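PDB 2W46: esterase D, which probably helps degrade plant cell-wall arabinoxylan, as an arabinofuranosidase or feruloyl esterase, here represented by its family 35 carbohydrate-binding module, which binds glucuronate and calcium. Local coordinates for residues Val47-Ala52 with Gln110-Val115; Gly56-Thr61 with Leu131-Gly136; Ala14-Val19 with Gly34-Asn39; Gly74-Asn79 with Ala102-Asp107. One frame throughout, in Å; residues are numbered along the deposited sequence. Where two conformers were deposited one is given.

Interaction 1. Residues Val47-Ala52 with Gln110-Val115; sequences VWAIDA and QGNNIV
Val47-Ala52 and Gly111-Val115 are neighbouring antiparallel strands in one sheet of the module's beta-sandwich. Their short axes come within 4.6 Å. Trp48 with Val115, Ile50 with Asn113 and Ala52 with Gly111 are the hydrogen-bonded pairs. The Gly111 N to Ala52 O bond is the shortest, at 2.7 Å, and nearly straight (177°). The bond from Asn113 N to Ile50 O is bent and weak.

Trp48, Ile50, Asn113 and Val115 point into the sandwich. Val115 O accepts from Trp48 N and also lies at the edge of the indole, 3.4 Å from Trp48 CE3. The indole is brought there by chi1 of -58°, which sets CG beside the backbone N. Val115 sends its two methyls to different neighbours: CG1 reaches Trp48 CE3, and CG2 meets Ile50 CD1 at 3.7 Å. Asn113 is buried, and its amide ND2 is hydrogen-bonded to Val109 O, with a second, weak bond to Ile50 O. Leu131 and Val133 of the facing sheet cover Trp48 and Ile50.

On the other face, Ile114 straddles two residues. Its CG2 touches Val47 CG1 at 3.5 Å, while its CD1 presses on Ala49 CB at 3.4 Å, tighter than usual carbon contact. Further along this face, Asn112 OD1 accepts from Asn142 N. Water 1 donates to the same Asn112 OD1 and to Asp51 OD1, 2.7 Å from each.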
loop_
_atom_site.group_PDB
_atom_site.type_symbol
_atom_site.label_atom_id
_atom_site.label_comp_id
_atom_site.label_asym_id
_atom_site.label_seq_id
_atom_site.Cartn_x
_atom_site.Cartn_y
_atom_site.Cartn_z
ATOM N N VAL A 47 1.602 -4.267 -4.453
ATOM C CA VAL A 47 0.336 -4.998 -4.696
ATOM C C VAL A 47 0.107 -5.976 -3.544
ATOM O O VAL A 47 1.012 -6.675 -3.132
ATOM C CB VAL A 47 0.393 -5.783 -6.065
ATOM C CG1 VAL A 47 -0.909 -6.558 -6.341
ATOM C CG2 VAL A 47 0.725 -4.820 -7.194
ATOM N N TRP A 48 -1.114 -6.001 -3.026
ATOM C CA TRP A 48 -1.466 -6.903 -1.953
ATOM C C TRP A 48 -2.735 -7.621 -2.376
ATOM O O TRP A 48 -3.395 -7.238 -3.363
ATOM C CB TRP A 48 -1.824 -6.106 -0.715
ATOM C CG TRP A 48 -0.777 -5.148 -0.161
ATOM C CD1 TRP A 48 0.124 -5.421 0.799
ATOM C CD2 TRP A 48 -0.635 -3.753 -0.476
ATOM N NE1 TRP A 48 0.860 -4.275 1.107
ATOM C CE2 TRP A 48 0.408 -3.248 0.321
ATOM C CE3 TRP A 48 -1.281 -2.885 -1.373
ATOM C CZ2 TRP A 48 0.797 -1.914 0.274
ATOM C CZ3 TRP A 48 -0.886 -1.551 -1.413
ATOM C CH2 TRP A 48 0.140 -1.083 -0.609
ATOM N N ALA A 49 -3.114 -8.634 -1.588
ATOM C CA ALA A 49 -4.357 -9.336 -1.844
ATOM C C ALA A 49 -5.054 -9.554 -0.523
ATOM O O ALA A 49 -4.444 -9.972 0.458
ATOM C CB ALA A 49 -4.148 -10.655 -2.557
ATOM N N ILE A 50 -6.353 -9.290 -0.534
ATOM C CA ILE A 50 -7.188 -9.400 0.649
ATOM C C ILE A 50 -8.456 -10.219 0.301
ATOM O O ILE A 50 -9.126 -9.953 -0.721
ATOM C CB ILE A 50 -7.618 -7.973 1.090
ATOM C CG1 ILE A 50 -6.400 -7.125 1.489
ATOM C CG2 ILE A 50 -8.617 -8.010 2.246
ATOM C CD1 ILE A 50 -6.650 -5.659 1.146
ATOM N N ASP A 51 -8.785 -11.177 1.164
ATOM C CA ASP A 51 -10.057 -11.909 1.063
ATOM C C ASP A 51 -11.029 -11.283 2.073
ATOM O O ASP A 51 -10.698 -11.148 3.247
ATOM C CB ASP A 51 -9.821 -13.408 1.385
ATOM C CG ASP A 51 -11.079 -14.234 1.219
ATOM O OD1 ASP A 51 -11.314 -14.748 0.107
ATOM O OD2 ASP A 51 -11.839 -14.320 2.190
ATOM N N ALA A 52 -12.213 -10.896 1.604
ATOM C CA ALA A 52 -13.270 -10.353 2.444
ATOM C C ALA A 52 -14.410 -11.355 2.463
ATOM O O ALA A 52 -14.833 -11.850 1.405
ATOM C CB ALA A 52 -13.767 -9.002 1.873
ATOM N N GLN A 110 -16.944 -9.271 -1.883
ATOM C CA GLN A 110 -16.820 -10.560 -1.190
ATOM C C GLN A 110 -15.810 -11.393 -1.987
ATOM O O GLN A 110 -15.845 -11.405 -3.227
ATOM C CB GLN A 110 -18.162 -11.326 -1.079
ATOM C CG GLN A 110 -18.059 -12.505 -0.132
ATOM C CD GLN A 110 -19.348 -13.345 0.050
ATOM O OE1 GLN A 110 -20.379 -13.083 -0.560
ATOM N NE2 GLN A 110 -19.250 -14.395 0.864
ATOM N N GLY A 111 -14.885 -12.043 -1.290
ATOM C CA GLY A 111 -13.878 -12.825 -1.997
ATOM C C GLY A 111 -12.575 -12.084 -2.184
ATOM O O GLY A 111 -12.211 -11.222 -1.359
ATOM N N ASN A 112 -11.865 -12.424 -3.267
ATOM C CA ASN A 112 -10.500 -11.846 -3.517
ATOM C C ASN A 112 -10.494 -10.417 -4.026
ATOM O O ASN A 112 -11.308 -10.021 -4.875
ATOM C CB ASN A 112 -9.692 -12.749 -4.453
ATOM C CG ASN A 112 -8.239 -12.794 -4.095
ATOM O OD1 ASN A 112 -7.857 -13.119 -2.964
ATOM N ND2 ASN A 112 -7.406 -12.510 -5.072
ATOM N N ASN A 113 -9.577 -9.619 -3.475
ATOM C CA ASN A 113 -9.466 -8.205 -3.827
ATOM C C ASN A 113 -7.983 -7.947 -3.991
ATOM O O ASN A 113 -7.259 -7.929 -2.993
ATOM C CB ASN A 113 -9.968 -7.280 -2.704
ATOM C CG ASN A 113 -11.480 -7.299 -2.540
ATOM O OD1 ASN A 113 -12.190 -6.427 -3.063
ATOM N ND2 ASN A 113 -11.977 -8.281 -1.782
ATOM N N ILE A 114 -7.525 -7.874 -5.232
ATOM C CA ILE A 114 -6.132 -7.475 -5.488
ATOM C C ILE A 114 -6.079 -5.939 -5.438
ATOM O O ILE A 114 -6.783 -5.241 -6.221
ATOM C CB ILE A 114 -5.619 -8.000 -6.867
ATOM C CG1 ILE A 114 -5.732 -9.538 -6.958
ATOM C CG2 ILE A 114 -4.180 -7.509 -7.147
ATOM C CD1 ILE A 114 -5.010 -10.222 -5.843
ATOM N N VAL A 115 -5.290 -5.414 -4.494
ATOM C CA VAL A 115 -5.162 -3.986 -4.273
ATOM C C VAL A 115 -3.786 -3.539 -4.798
ATOM O O VAL A 115 -2.763 -3.955 -4.267
ATOM C CB VAL A 115 -5.317 -3.639 -2.760
ATOM C CG1 VAL A 115 -5.074 -2.158 -2.486
ATOM C CG2 VAL A 115 -6.719 -4.100 -2.213
HETATM O O HOH W 1 -9.206 -15.061 -1.619
#

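Interaction 2. Residues Gly56-Thr61 with Leu131-Gly136; sequences GRRTLT and LSVVGG
Arg58 reaches across to the carbonyl of Gly135, just past the end of the partner strand. Its NE donates to Gly135 O at 2.8 Å, and NH2 adds a weak bond to the same oxygen. NE sits well above the carbonyl plane, about 50° out of it, so the grip does not use a lone pair. The arginine chain bends at chi2 (76°), which turns the guanidinium back along the strand end. There NH1 donates to Gly56 O at 3.0 Å and also bonds Ser54 O. Three backbone carbonyls therefore hold the rotation of this buried cation.

The aliphatic part of Arg58 packs as well: its CG lies 3.8 Å from Val133 CG1. That methyl also touches Leu60 CD2, and the Leu60 and Val133 side chains run alongside each other in the same direction. Leu131 CD1 closes on Leu60 CB at 3.9 Å. On the opposite face of the sheet, Thr61 and Ser132 meet through their CB atoms.

Regular backbone bonds set this spacing. Thr59 N donates to Val134 O at 3.0 Å, and Ser132 N donates to Thr61 O at 2.8 Å; each has its return bond. Outside the pair, Val138 touches both Arg58 and Val133, and Thr59 OG1 is hydrogen-bonded to Asp105 OD1 of strand 99-108. The pair forms the middle of the four-stranded antiparallel sheet, one layer of the CBM35 beta-sandwich.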
loop_
_atom_site.group_PDB
_atom_site.type_symbol
_atom_site.label_atom_id
_atom_site.label_comp_id
_atom_site.label_asym_id
_atom_site.label_seq_id
_atom_site.Cartn_x
_atom_site.Cartn_y
_atom_site.Cartn_z
ATOM N N GLY A 56 -18.348 -4.714 1.241
ATOM C CA GLY A 56 -18.651 -3.665 2.210
ATOM C C GLY A 56 -17.497 -2.700 2.299
ATOM O O GLY A 56 -16.391 -2.990 1.780
ATOM N N ARG A 57 -17.747 -1.563 2.942
ATOM C CA ARG A 57 -16.708 -0.501 3.008
ATOM C C ARG A 57 -15.600 -0.898 3.962
ATOM O O ARG A 57 -15.869 -1.387 5.056
ATOM C CB ARG A 57 -17.288 0.844 3.481
ATOM C CG ARG A 57 -18.348 1.458 2.591
ATOM C CD ARG A 57 -17.754 2.055 1.342
ATOM N NE ARG A 57 -17.147 3.373 1.526
ATOM C CZ ARG A 57 -16.618 4.049 0.517
ATOM N NH1 ARG A 57 -16.605 3.491 -0.675
ATOM N NH2 ARG A 57 -16.085 5.247 0.689
ATOM N N ARG A 58 -14.357 -0.642 3.560
ATOM C CA ARG A 58 -13.199 -0.811 4.431
ATOM C C ARG A 58 -12.415 0.501 4.506
ATOM O O ARG A 58 -12.459 1.296 3.558
ATOM C CB ARG A 58 -12.280 -1.908 3.870
ATOM C CG ARG A 58 -12.562 -3.289 4.434
ATOM C CD ARG A 58 -13.833 -3.892 3.814
ATOM N NE ARG A 58 -14.074 -5.226 4.370
ATOM C CZ ARG A 58 -15.005 -6.061 3.904
ATOM N NH1 ARG A 58 -15.732 -5.713 2.830
ATOM N NH2 ARG A 58 -15.199 -7.251 4.505
ATOM N N THR A 59 -11.694 0.706 5.606
ATOM C CA THR A 59 -10.748 1.800 5.716
ATOM C C THR A 59 -9.345 1.232 5.544
ATOM O O THR A 59 -8.943 0.312 6.286
ATOM C CB THR A 59 -10.888 2.565 7.060
ATOM O OG1 THR A 59 -12.248 3.074 7.196
ATOM C CG2 THR A 59 -9.849 3.772 7.121
ATOM N N LEU A 60 -8.624 1.750 4.560
ATOM C CA LEU A 60 -7.250 1.337 4.311
ATOM C C LEU A 60 -6.326 2.392 4.880
ATOM O O LEU A 60 -6.541 3.595 4.684
ATOM C CB LEU A 60 -6.963 1.171 2.804
ATOM C CG LEU A 60 -7.855 0.278 1.941
ATOM C CD1 LEU A 60 -7.241 0.093 0.516
ATOM C CD2 LEU A 60 -8.132 -1.063 2.641
ATOM N N THR A 61 -5.297 1.945 5.591
ATOM C CA THR A 61 -4.298 2.852 6.107
ATOM C C THR A 61 -2.920 2.442 5.568
ATOM O O THR A 61 -2.469 1.287 5.767
ATOM C CB THR A 61 -4.250 2.795 7.627
ATOM O OG1 THR A 61 -5.544 3.068 8.152
ATOM C CG2 THR A 61 -3.248 3.847 8.199
ATOM N N LEU A 131 0.230 -1.977 4.842
ATOM C CA LEU A 131 -1.180 -1.669 4.576
ATOM C C LEU A 131 -2.012 -2.273 5.706
ATOM O O LEU A 131 -1.870 -3.456 6.017
ATOM C CB LEU A 131 -1.652 -2.288 3.247
ATOM C CG LEU A 131 -3.137 -2.113 2.920
ATOM C CD1 LEU A 131 -3.455 -0.637 2.661
ATOM C CD2 LEU A 131 -3.505 -2.955 1.656
ATOM N N SER A 132 -2.874 -1.456 6.307
ATOM C CA SER A 132 -3.795 -1.923 7.325
ATOM C C SER A 132 -5.232 -1.805 6.796
ATOM O O SER A 132 -5.570 -0.846 6.138
ATOM C CB SER A 132 -3.627 -1.081 8.582
ATOM O OG SER A 132 -4.428 -1.621 9.612
ATOM N N VAL A 133 -6.058 -2.800 7.093
ATOM C CA VAL A 133 -7.393 -2.914 6.526
ATOM C C VAL A 133 -8.366 -3.212 7.657
ATOM O O VAL A 133 -8.161 -4.194 8.399
ATOM C CB VAL A 133 -7.478 -4.076 5.498
ATOM C CG1 VAL A 133 -8.867 -4.084 4.768
ATOM C CG2 VAL A 133 -6.307 -3.986 4.483
ATOM N N VAL A 134 -9.413 -2.390 7.786
ATOM C CA VAL A 134 -10.440 -2.538 8.839
ATOM C C VAL A 134 -11.836 -2.541 8.186
ATOM O O VAL A 134 -12.113 -1.659 7.361
ATOM C CB VAL A 134 -10.378 -1.360 9.887
ATOM C CG1 VAL A 134 -11.207 -1.668 11.102
ATOM C CG2 VAL A 134 -8.968 -1.064 10.342
ATOM N N GLY A 135 -12.697 -3.486 8.573
ATOM C CA GLY A 135 -14.045 -3.606 8.053
ATOM C C GLY A 135 -14.371 -5.087 7.930
ATOM O O GLY A 135 -13.777 -5.809 7.064
ATOM N N GLY A 136 -15.293 -5.546 8.789
ATOM C CA GLY A 136 -15.812 -6.937 8.721
ATOM C C GLY A 136 -14.673 -7.917 8.950
ATOM O O GLY A 136 -13.824 -7.699 9.824
#

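Interaction 3. Residues Ala14-Val19 with Gly34-Asn39; sequences AGFCRV and GFANTN. With NA (sodium ion), chain D; CA (calcium ion), chain C.
Asn37 OD1 binds the sodium ion at 2.2 Å, the shortest polar bond here, in the sugar-binding region of this beta-sandwich module. Thr38 O is the second protein ligand, at 2.5 Å, and waters 2, 3, 4 and 5 complete a roughly octahedral shell. OD1 stands across the ion from water 3, and Thr38 O across from water 4. Asn37 CG is anti to the backbone N (chi1 177°), which carries the amide out to the metal. The other amide atom, ND2, is hydrogen-bonded to Asp24 OD2, and this fixes which way the group is turned. Thr38 OG1 is not a ligand. It donates to water 3 at 2.9 Å and is also hydrogen-bonded to Leu125 N, so, from the second shell, it helps to position water 3, a first-shell ligand. In other crystals of this protein, Asn37 and Thr38 bind a calcium ion, and Asn37 also binds glucuronate.

Just before strand 35-38, Gly34 O binds the modelled calcium ion at 2.5 Å. Gln10, Glu11, Thr31 and Asp129 also bind that ion. The segment Gly34-Thr38 thus links two metal sites.

Strand 16-19 packs against strand 35-38 through apolar groups, with the axes 8.3 Å apart. Phe16, whose ring meets that of Trp48 at about 90°, brings its edge to Ala36 CB. Val19 lies beside the same methyl, and its CG2 is also near Asn37 O and Thr38 CG2. The closest of these approaches is Val19 CG2 to Ala36 CB, at 3.9 Å.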
loop_
_atom_site.group_PDB
_atom_site.type_symbol
_atom_site.label_atom_id
_atom_site.label_comp_id
_atom_site.label_asym_id
_atom_site.label_seq_id
_atom_site.Cartn_x
_atom_site.Cartn_y
_atom_site.Cartn_z
ATOM N N ALA A 14 2.051 -13.276 4.191
ATOM C CA ALA A 14 0.935 -13.635 3.358
ATOM C C ALA A 14 0.110 -12.408 3.006
ATOM O O ALA A 14 -0.170 -11.571 3.864
ATOM C CB ALA A 14 0.058 -14.667 4.084
ATOM N N GLY A 15 -0.230 -12.286 1.736
ATOM C CA GLY A 15 -1.070 -11.188 1.251
ATOM C C GLY A 15 -0.255 -10.076 0.631
ATOM O O GLY A 15 -0.810 -9.128 0.096
ATOM N N PHE A 16 1.062 -10.158 0.742
ATOM C CA PHE A 16 1.910 -9.191 0.045
ATOM C C PHE A 16 2.289 -9.826 -1.287
ATOM O O PHE A 16 2.883 -10.907 -1.306
ATOM C CB PHE A 16 3.160 -8.833 0.853
ATOM C CG PHE A 16 4.003 -7.737 0.210
ATOM C CD1 PHE A 16 3.850 -6.397 0.594
ATOM C CD2 PHE A 16 4.932 -8.044 -0.775
ATOM C CE1 PHE A 16 4.650 -5.368 -0.001
ATOM C CE2 PHE A 16 5.706 -7.017 -1.402
ATOM C CZ PHE A 16 5.553 -5.685 -0.994
ATOM N N CYS A 17 1.934 -9.182 -2.406
ATOM C CA CYS A 17 2.099 -9.823 -3.719
ATOM C C CYS A 17 3.284 -9.404 -4.566
ATOM O O CYS A 17 3.833 -10.238 -5.315
ATOM C CB CYS A 17 0.808 -9.665 -4.560
ATOM S SG CYS A 17 -0.600 -10.511 -3.718
ATOM N N ARG A 18 3.640 -8.116 -4.546
ATOM C CA ARG A 18 4.647 -7.637 -5.483
ATOM C C ARG A 18 5.072 -6.221 -5.154
ATOM O O ARG A 18 4.282 -5.405 -4.700
ATOM C CB ARG A 18 4.083 -7.640 -6.937
ATOM C CG ARG A 18 5.170 -7.528 -8.021
ATOM C CD ARG A 18 4.582 -7.409 -9.447
ATOM N NE ARG A 18 4.204 -6.044 -9.811
ATOM C CZ ARG A 18 2.978 -5.634 -10.133
ATOM N NH1 ARG A 18 1.941 -6.486 -10.115
ATOM N NH2 ARG A 18 2.790 -4.353 -10.491
ATOM N N VAL A 19 6.331 -5.926 -5.423
ATOM C CA VAL A 19 6.742 -4.540 -5.563
ATOM C C VAL A 19 7.525 -4.480 -6.881
ATOM O O VAL A 19 8.300 -5.368 -7.174
ATOM C CB VAL A 19 7.622 -4.069 -4.369
ATOM C CG1 VAL A 19 8.757 -5.099 -4.104
ATOM C CG2 VAL A 19 8.164 -2.596 -4.628
ATOM N N GLY A 34 10.844 -4.803 6.677
ATOM C CA GLY A 34 11.291 -3.775 5.730
ATOM C C GLY A 34 10.223 -2.807 5.277
ATOM O O GLY A 34 9.298 -2.476 6.032
ATOM N N PHE A 35 10.411 -2.305 4.064
ATOM C CA PHE A 35 9.419 -1.452 3.405
ATOM C C PHE A 35 9.627 -1.637 1.910
ATOM O O PHE A 35 10.735 -2.014 1.458
ATOM C CB PHE A 35 9.595 0.033 3.813
ATOM C CG PHE A 35 11.035 0.557 3.707
ATOM C CD1 PHE A 35 11.562 1.036 2.489
ATOM C CD2 PHE A 35 11.854 0.591 4.835
ATOM C CE1 PHE A 35 12.913 1.537 2.427
ATOM C CE2 PHE A 35 13.146 1.073 4.771
ATOM C CZ PHE A 35 13.680 1.533 3.570
ATOM N N ALA A 36 8.597 -1.359 1.131
ATOM C CA ALA A 36 8.727 -1.408 -0.328
ATOM C C ALA A 36 9.255 -0.079 -0.847
ATOM O O ALA A 36 8.737 0.986 -0.495
ATOM C CB ALA A 36 7.376 -1.725 -0.952
ATOM N N ASN A 37 10.279 -0.173 -1.698
ATOM C CA ASN A 37 10.928 0.952 -2.356
ATOM C C ASN A 37 10.722 0.764 -3.860
ATOM O O ASN A 37 11.387 -0.049 -4.468
ATOM C CB ASN A 37 12.430 0.931 -2.013
ATOM C CG ASN A 37 13.219 2.020 -2.712
ATOM O OD1 ASN A 37 12.655 2.845 -3.421
ATOM N ND2 ASN A 37 14.534 2.032 -2.513
ATOM N N THR A 38 9.784 1.485 -4.461
ATOM C CA THR A 38 9.502 1.326 -5.883
ATOM C C THR A 38 10.621 1.845 -6.785
ATOM O O THR A 38 11.371 2.764 -6.403
ATOM C CB THR A 38 8.189 2.041 -6.298
ATOM O OG1 THR A 38 8.257 3.408 -5.923
ATOM C CG2 THR A 38 6.967 1.402 -5.619
ATOM N N ASN A 39 10.718 1.271 -7.994
ATOM C CA ASN A 39 11.409 1.956 -9.094
ATOM C C ASN A 39 10.931 3.417 -9.187
ATOM O O ASN A 39 9.778 3.714 -8.886
ATOM C CB ASN A 39 11.105 1.260 -10.447
ATOM C CG ASN A 39 11.587 -0.180 -10.481
ATOM O OD1 ASN A 39 12.585 -0.521 -9.860
ATOM N ND2 ASN A 39 10.880 -1.021 -11.207
HETATM NA NA NA D . 11.712 4.493 -4.609
HETATM CA CA CA C . 6.994 -3.099 6.740
HETATM O O HOH W 2 9.803 4.132 -2.967
HETATM O O HOH W 3 10.164 5.657 -5.918
HETATM O O HOH W 4 12.189 5.964 -2.566
HETATM O O HOH W 5 13.612 5.480 -5.330
#

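Interaction 4. Residues Gly74-Asn79 with Ala102-Asp107; sequences GSLVIN and ATIDVD
Ile78 meets Asp107 at the one flat group touched across this contact, the Asp107 carbonyl. No ring of either segment takes part. Ile78 CD1 approaches Asp107 O at 3.6 Å. The Asp107 carboxylate turns the other way, and its OD2 forms a salt bridge with Arg57 NH1. Outside the pair, Tyr86 touches Val106, and its OH is hydrogen-bonded to Asp107 N.

The rest is aliphatic. Ile78 CD1 also lies 3.9 Å from Val106 CB and 4.0 Å from Val106 CG2. Its chain is extended at chi2 (-172°), so the terminal methyl reaches over to the other strand. Leu76 fills the next place along. In the conformer given, its CD2 is 4.3 Å from Val106 CG1, and its CD1 is 4.4 Å from Ile104 CG2. These are looser contacts, and a second Leu76 conformer makes them less certain. Leu60 touches both Leu76 and Ile104 from the neighbouring strand 56-65, while Val115 backs Leu76 from strand 111-119.

The strand axes are 9.2 Å apart and run 23° from parallel. Strand 74-78 belongs to one sheet and strand 99-108 to the other. The two sheets of the beta-sandwich are therefore held together here by branched hydrocarbon side chains in dispersion contact, with the polar end of Asp107 directed away from them.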
loop_
_atom_site.group_PDB
_atom_site.type_symbol
_atom_site.label_atom_id
_atom_site.label_comp_id
_atom_site.label_asym_id
_atom_site.label_seq_id
_atom_site.Cartn_x
_atom_site.Cartn_y
_atom_site.Cartn_z
ATOM N N GLY A 74 -0.423 8.377 -5.290
ATOM C CA GLY A 74 -0.608 7.035 -5.794
ATOM C C GLY A 74 -2.000 6.876 -6.407
ATOM O O GLY A 74 -2.945 7.646 -6.093
ATOM N N SER A 75 -2.102 5.925 -7.325
ATOM C CA SER A 75 -3.387 5.452 -7.805
ATOM C C SER A 75 -3.637 4.142 -7.090
ATOM O O SER A 75 -2.756 3.284 -7.066
ATOM C CB SER A 75 -3.333 5.232 -9.339
ATOM O OG SER A 75 -4.361 4.333 -9.696
ATOM N N LEU A 76 -4.804 3.994 -6.459
ATOM C CA LEU A 76 -5.125 2.734 -5.786
ATOM C C LEU A 76 -6.281 2.075 -6.528
ATOM O O LEU A 76 -7.337 2.634 -6.677
ATOM C CB LEU A 76 -5.456 2.955 -4.307
ATOM C CG LEU A 76 -5.591 1.691 -3.438
ATOM C CD1 LEU A 76 -5.141 1.964 -2.004
ATOM C CD2 LEU A 76 -7.023 1.147 -3.462
ATOM N N VAL A 77 -6.034 0.874 -7.044
ATOM C CA VAL A 77 -7.010 0.211 -7.901
ATOM C C VAL A 77 -7.304 -1.173 -7.349
ATOM O O VAL A 77 -6.399 -1.884 -6.953
ATOM C CB VAL A 77 -6.467 0.079 -9.346
ATOM C CG1 VAL A 77 -7.416 -0.723 -10.185
ATOM C CG2 VAL A 77 -6.191 1.493 -9.965
ATOM N N ILE A 78 -8.571 -1.546 -7.354
ATOM C CA ILE A 78 -8.995 -2.822 -6.811
ATOM C C ILE A 78 -9.496 -3.712 -7.932
ATOM O O ILE A 78 -10.362 -3.303 -8.741
ATOM C CB ILE A 78 -10.049 -2.638 -5.743
ATOM C CG1 ILE A 78 -9.534 -1.625 -4.719
ATOM C CG2 ILE A 78 -10.534 -4.046 -5.169
ATOM C CD1 ILE A 78 -10.399 -1.473 -3.497
ATOM N N ASN A 79 -8.937 -4.921 -7.978
ATOM C CA ASN A 79 -9.256 -5.909 -9.012
ATOM C C ASN A 79 -9.168 -5.366 -10.443
ATOM O O ASN A 79 -10.100 -5.561 -11.248
ATOM C CB ASN A 79 -10.629 -6.537 -8.755
ATOM C CG ASN A 79 -10.615 -7.475 -7.593
ATOM O OD1 ASN A 79 -11.630 -7.662 -6.925
ATOM N ND2 ASN A 79 -9.452 -8.051 -7.313
ATOM N N ALA A 102 -1.559 7.511 5.315
ATOM C CA ALA A 102 -2.567 8.092 4.445
ATOM C C ALA A 102 -3.698 7.121 4.580
ATOM O O ALA A 102 -3.469 5.918 4.580
ATOM C CB ALA A 102 -2.095 8.118 3.026
ATOM N N THR A 103 -4.915 7.637 4.667
ATOM C CA THR A 103 -6.083 6.801 4.880
ATOM C C THR A 103 -7.097 7.012 3.757
ATOM O O THR A 103 -7.200 8.125 3.196
ATOM C CB THR A 103 -6.737 7.093 6.204
ATOM O OG1 THR A 103 -7.789 6.135 6.420
ATOM C CG2 THR A 103 -7.334 8.458 6.221
ATOM N N ILE A 104 -7.828 5.955 3.418
ATOM C CA ILE A 104 -8.753 6.013 2.286
ATOM C C ILE A 104 -9.815 4.945 2.509
ATOM O O ILE A 104 -9.481 3.801 2.816
ATOM C CB ILE A 104 -8.015 5.775 0.942
ATOM C CG1 ILE A 104 -8.960 5.824 -0.248
ATOM C CG2 ILE A 104 -7.265 4.466 0.964
ATOM C CD1 ILE A 104 -8.802 6.988 -1.094
ATOM N N ASP A 105 -11.084 5.321 2.381
ATOM C CA ASP A 105 -12.145 4.308 2.442
ATOM C C ASP A 105 -12.397 3.805 1.036
ATOM O O ASP A 105 -12.382 4.592 0.081
ATOM C CB ASP A 105 -13.431 4.891 2.995
ATOM C CG ASP A 105 -13.318 5.287 4.436
ATOM O OD1 ASP A 105 -12.314 4.975 5.115
ATOM O OD2 ASP A 105 -14.265 5.937 4.900
ATOM N N VAL A 106 -12.644 2.501 0.919
ATOM C CA VAL A 106 -12.842 1.839 -0.334
ATOM C C VAL A 106 -13.974 0.833 -0.144
ATOM O O VAL A 106 -14.313 0.477 0.986
ATOM C CB VAL A 106 -11.569 1.080 -0.788
ATOM C CG1 VAL A 106 -10.350 2.049 -0.958
ATOM C CG2 VAL A 106 -11.229 -0.088 0.176
ATOM N N ASP A 107 -14.527 0.346 -1.243
ATOM C CA ASP A 107 -15.400 -0.846 -1.163
ATOM C C ASP A 107 -14.577 -2.049 -1.541
ATOM O O ASP A 107 -13.866 -2.008 -2.546
ATOM C CB ASP A 107 -16.569 -0.694 -2.118
ATOM C CG ASP A 107 -17.637 0.218 -1.561
ATOM O OD1 ASP A 107 -18.394 -0.209 -0.652
ATOM O OD2 ASP A 107 -17.710 1.347 -2.028
#

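How the interactions relate
Interactions 1 and 2 belong to facing sheets and meet in the core: Trp48 CD2 lies 3.7 Å from Leu131 CD2. Their centres are 11 Å apart. Interaction 4 bridges the same two sheets further along. Arg58 N to Val106 O, at 2.8 Å, joins it to interaction 2, and Ile114 O to Asn79 N, at 2.8 Å, to interaction 1. Interaction 3 is the one that carries metal ligands. It adjoins interaction 1 through Val47 O and Cys17 N, 2.8 Å apart, but its centre is about 19 Å from that of interaction 2. The Trp48 side chain is about 8 Å from the calcium and about 13 Å from the sodium. Interaction 4 lies away from the known sites.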